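Local coordinates for MGS-M4 (Unidentified, PDB 4Q3M), which belongs to the aldo-keto reductase family and is probably an NAD(P)H-dependent oxidoreductase, though its substrate is unknown, at residues 102-107 against 180-185; 157-160 against 166-169. One frame throughout, in Å; residues are numbered along the deposited sequence.

Contact 1. Residues 102-107 against 180-185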
# COMPACT_ATOMS: atom_id res chain seq x y z
N LEU A 102 16.84 -5.07 19.54
CA LEU A 102 15.82 -5.43 18.56
C LEU A 102 16.42 -5.57 17.16
O LEU A 102 17.20 -4.72 16.72
CB LEU A 102 14.70 -4.39 18.56
CG LEU A 102 13.54 -4.59 17.58
CD1 LEU A 102 12.86 -5.93 17.80
CD2 LEU A 102 12.54 -3.45 17.70
N TYR A 103 16.05 -6.64 16.47
CA TYR A 103 16.52 -6.88 15.11
C TYR A 103 15.32 -7.09 14.19
O TYR A 103 14.47 -7.94 14.45
CB TYR A 103 17.46 -8.08 15.07
CG TYR A 103 18.39 -8.10 13.88
CD1 TYR A 103 19.05 -6.95 13.47
CD2 TYR A 103 18.62 -9.27 13.17
CE1 TYR A 103 19.90 -6.96 12.38
CE2 TYR A 103 19.47 -9.30 12.08
CZ TYR A 103 20.11 -8.14 11.69
OH TYR A 103 20.96 -8.16 10.61
N LEU A 104 15.27 -6.32 13.11
CA LEU A 104 14.11 -6.34 12.22
C LEU A 104 14.45 -6.74 10.79
O LEU A 104 15.54 -6.46 10.30
CB LEU A 104 13.44 -4.96 12.20
CG LEU A 104 13.00 -4.34 13.52
CD1 LEU A 104 12.45 -2.93 13.29
CD2 LEU A 104 11.96 -5.20 14.21
N ILE A 105 13.51 -7.41 10.13
CA ILE A 105 13.57 -7.60 8.69
C ILE A 105 13.07 -6.32 8.03
O ILE A 105 11.92 -5.92 8.25
CB ILE A 105 12.73 -8.81 8.23
CG1 ILE A 105 13.14 -10.07 8.99
CG2 ILE A 105 12.88 -9.02 6.73
CD1 ILE A 105 12.35 -11.31 8.60
N HIS A 106 13.92 -5.68 7.24
CA HIS A 106 13.65 -4.34 6.75
C HIS A 106 12.47 -4.28 5.77
O HIS A 106 11.60 -3.42 5.88
CB HIS A 106 14.90 -3.76 6.08
CG HIS A 106 14.99 -2.27 6.16
ND1 HIS A 106 16.19 -1.60 6.22
CD2 HIS A 106 14.03 -1.31 6.19
CE1 HIS A 106 15.97 -0.30 6.28
NE2 HIS A 106 14.66 -0.10 6.27
N TRP A 107 12.45 -5.21 4.81
CA TRP A 107 11.38 -5.26 3.82
C TRP A 107 10.95 -6.70 3.54
O TRP A 107 11.69 -7.65 3.82
CB TRP A 107 11.81 -4.60 2.51
CG TRP A 107 12.10 -3.13 2.62
CD1 TRP A 107 13.30 -2.55 2.92
CD2 TRP A 107 11.18 -2.06 2.40
NE1 TRP A 107 13.18 -1.18 2.91
CE2 TRP A 107 11.89 -0.85 2.59
CE3 TRP A 107 9.83 -2.00 2.06
CZ2 TRP A 107 11.29 0.40 2.46
CZ3 TRP A 107 9.23 -0.75 1.93
CH2 TRP A 107 9.96 0.43 2.13
N GLN A 180 3.82 -5.45 18.57
CA GLN A 180 3.95 -4.02 18.84
C GLN A 180 4.22 -3.25 17.56
O GLN A 180 5.28 -3.38 16.96
CB GLN A 180 5.08 -3.77 19.85
CG GLN A 180 5.36 -2.29 20.08
CD GLN A 180 4.19 -1.56 20.72
OE1 GLN A 180 3.56 -2.08 21.65
NE2 GLN A 180 3.89 -0.37 20.23
N LEU A 181 3.24 -2.46 17.14
CA LEU A 181 3.41 -1.63 15.95
C LEU A 181 4.33 -0.46 16.26
O LEU A 181 4.17 0.23 17.26
CB LEU A 181 2.06 -1.13 15.44
CG LEU A 181 2.08 -0.49 14.05
CD1 LEU A 181 0.96 -1.05 13.19
CD2 LEU A 181 1.97 1.02 14.14
N GLU A 182 5.32 -0.26 15.39
CA GLU A 182 6.26 0.84 15.54
C GLU A 182 6.14 1.78 14.34
O GLU A 182 6.07 1.33 13.20
CB GLU A 182 7.69 0.32 15.67
CG GLU A 182 8.71 1.38 16.03
CD GLU A 182 10.11 0.81 16.18
OE1 GLU A 182 10.36 -0.29 15.65
OE2 GLU A 182 10.95 1.46 16.84
N ALA A 183 6.10 3.08 14.61
CA ALA A 183 5.89 4.06 13.55
C ALA A 183 7.18 4.76 13.15
O ALA A 183 7.80 5.44 13.95
CB ALA A 183 4.86 5.09 14.00
N TYR A 184 7.58 4.57 11.89
CA TYR A 184 8.65 5.39 11.34
C TYR A 184 8.02 6.44 10.42
O TYR A 184 6.84 6.33 10.07
CB TYR A 184 9.70 4.55 10.60
CG TYR A 184 9.34 4.05 9.21
CD1 TYR A 184 9.45 4.88 8.10
CD2 TYR A 184 8.92 2.74 9.00
CE1 TYR A 184 9.14 4.43 6.83
CE2 TYR A 184 8.61 2.28 7.74
CZ TYR A 184 8.72 3.13 6.65
OH TYR A 184 8.40 2.67 5.39
N ALA A 185 8.80 7.44 10.05
CA ALA A 185 8.30 8.64 9.40
C ALA A 185 7.08 9.23 10.12
O ALA A 185 6.04 9.47 9.49
CB ALA A 185 7.95 8.35 7.94
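Leu104 and Glu182 meet inside the barrel, their side chains running at a slant to each other. CD1 of Leu104 lies 4.1 Å from OE1 of Glu182. Leu102 comes to the same oxygen, with its CD2 4.4 Å from Glu182 OE1. Glu182 spans much of the gap because its chain is straight: CG is anti to the backbone N (chi1 -172°), and the chain stays extended beyond it. Toward the ends of the strands, CH2 of Trp107 is 4.3 Å from OH of Tyr184, which approaches the indole obliquely.

No hydrogen bond joins the two segments, and the closest CA atoms, those of Leu104 and Glu182, are 11.1 Å apart. The strands 102-105 and 180-184 are therefore not neighbours in the sheet; they face each other across the interior of the TIM barrel. The polar ends are held by residues of the strands and loops between them. Gln158 NE2 bonds Glu182 OE1, and Asn137 OD1 pairs with Tyr184 OH. The Trp107 ring meets Tyr274 edge to face and also meets Trp75, with the planes nearly perpendicular.

The result is a buried carboxylate oxygen bordered by leucine methyls but supplied with an amide donor. The nonpolar neighbours would probably make ionisation of Glu182 costlier, while the Gln158 bond should partly offset that cost.

Contact 2. Residues 157-160 against 166-169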
# COMPACT_ATOMS: atom_id res chain seq x y z
N ASN A 157 6.44 -4.71 14.55
CA ASN A 157 6.29 -4.40 13.14
C ASN A 157 6.45 -2.91 12.88
O ASN A 157 5.54 -2.12 13.15
CB ASN A 157 4.93 -4.88 12.62
CG ASN A 157 4.78 -4.72 11.12
OD1 ASN A 157 5.77 -4.60 10.39
ND2 ASN A 157 3.54 -4.71 10.64
N GLN A 158 7.61 -2.51 12.38
CA GLN A 158 7.89 -1.10 12.12
C GLN A 158 7.41 -0.69 10.73
O GLN A 158 7.98 -1.11 9.72
CB GLN A 158 9.38 -0.79 12.28
CG GLN A 158 9.71 0.67 12.06
CD GLN A 158 11.20 0.96 12.15
OE1 GLN A 158 11.78 1.57 11.25
NE2 GLN A 158 11.82 0.53 13.25
N VAL A 159 6.38 0.14 10.68
CA VAL A 159 5.81 0.59 9.41
C VAL A 159 5.57 2.09 9.39
O VAL A 159 5.47 2.73 10.43
CB VAL A 159 4.48 -0.13 9.10
CG1 VAL A 159 4.72 -1.61 8.82
CG2 VAL A 159 3.50 0.05 10.25
N GLU A 160 5.48 2.64 8.18
CA GLU A 160 5.17 4.05 7.99
C GLU A 160 3.81 4.38 8.59
O GLU A 160 2.78 3.88 8.14
CB GLU A 160 5.19 4.42 6.51
CG GLU A 160 4.65 5.82 6.21
CD GLU A 160 4.32 6.01 4.75
OE1 GLU A 160 4.75 5.19 3.92
OE2 GLU A 160 3.62 7.00 4.43
N GLN A 166 -2.78 6.55 9.01
CA GLN A 166 -2.91 6.17 10.42
C GLN A 166 -2.89 4.67 10.68
O GLN A 166 -2.65 4.23 11.80
CB GLN A 166 -4.17 6.80 11.00
CG GLN A 166 -4.24 8.31 10.82
CD GLN A 166 -5.36 8.95 11.62
OE1 GLN A 166 -6.10 8.27 12.32
NE2 GLN A 166 -5.47 10.27 11.51
N ASN A 167 -3.16 3.88 9.64
CA ASN A 167 -3.04 2.42 9.70
C ASN A 167 -3.81 1.76 10.85
O ASN A 167 -3.27 0.92 11.56
CB ASN A 167 -1.57 2.02 9.81
CG ASN A 167 -0.74 2.54 8.65
OD1 ASN A 167 -1.23 2.68 7.53
ND2 ASN A 167 0.53 2.82 8.92
N HIS A 168 -5.08 2.14 11.02
CA HIS A 168 -5.89 1.59 12.11
C HIS A 168 -6.17 0.11 11.92
O HIS A 168 -6.28 -0.64 12.89
CB HIS A 168 -7.20 2.37 12.23
CG HIS A 168 -7.04 3.74 12.79
ND1 HIS A 168 -7.13 4.01 14.14
CD2 HIS A 168 -6.79 4.93 12.19
CE1 HIS A 168 -6.94 5.31 14.34
NE2 HIS A 168 -6.73 5.88 13.17
N PHE A 169 -6.30 -0.32 10.67
CA PHE A 169 -6.56 -1.72 10.35
C PHE A 169 -5.36 -2.59 10.71
O PHE A 169 -5.50 -3.59 11.41
CB PHE A 169 -6.91 -1.88 8.87
CG PHE A 169 -7.34 -3.27 8.50
CD1 PHE A 169 -8.67 -3.64 8.57
CD2 PHE A 169 -6.41 -4.21 8.07
CE1 PHE A 169 -9.07 -4.92 8.23
CE2 PHE A 169 -6.81 -5.49 7.72
CZ PHE A 169 -8.14 -5.84 7.80
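Asn167 lays the nitrogen end of its amide against the backbone carbonyl of Glu160. ND2 of Asn167 donates to O of Glu160 at 2.6 Å, in a bent bond with an N-H...O angle of 135°. The acceptor lies in the amide plane of Asn167, whereas the donor is tilted 25° from the carbonyl plane of Glu160. With CG beside the backbone N and anti to the carbonyl carbon (chi1 -58°), the amide reaches back to the strand end. A looser contact sets CG2 of Val159 4.3 Å from ND2 of Asn167.

ND2 also bonds Thr161 OG1, just after the strand, so the amide ties the turn together at two points. Asn167 holds the N-cap position but makes no capping bond with its side chain. Replacing Asn167 by an alanine removes the amide, and the Glu160 carbonyl and Thr161 hydroxyl would probably lose this donor and the strand end its side-chain tie to the helix start.

Next to it, NE2 of His168 gives a straighter bond to OE1 of Gln166, at 2.6 Å, in the plane of both groups. The Glu160 carboxylate turns elsewhere, to Lys264 and the backbone of Ile265 and Phe266. The backbone N of Asn167 bonds Asn271 of the second subunit. The contact thus joins the end of strand 156-160 to the start of helix 168-176, within the beta-alpha-beta unit that leads on to strand 180-184.

From the N terminus the chain passes the first three barrel strands, 17-18, 41-43 and 69-74, before strand 102-105, where contact 1 begins. It then passes helix 111-126, strand 133-136 and helix 140-149 before strand 156-160. Contact 2 closes a short loop here, five residues between 157-160 and 166-169. Helix 168-176 follows and leads into strand 180-184, which closes the 72-residue loop of contact 1. Contact 2 is therefore nested inside contact 1. Their centres are about 10 Å apart. They are coupled through neighbouring parallel strands, with probable backbone hydrogen bonds between Glu182 and both Asn157 and Val159. Contact 1 bridges the barrel interior; contact 2 secures a strand-to-helix turn.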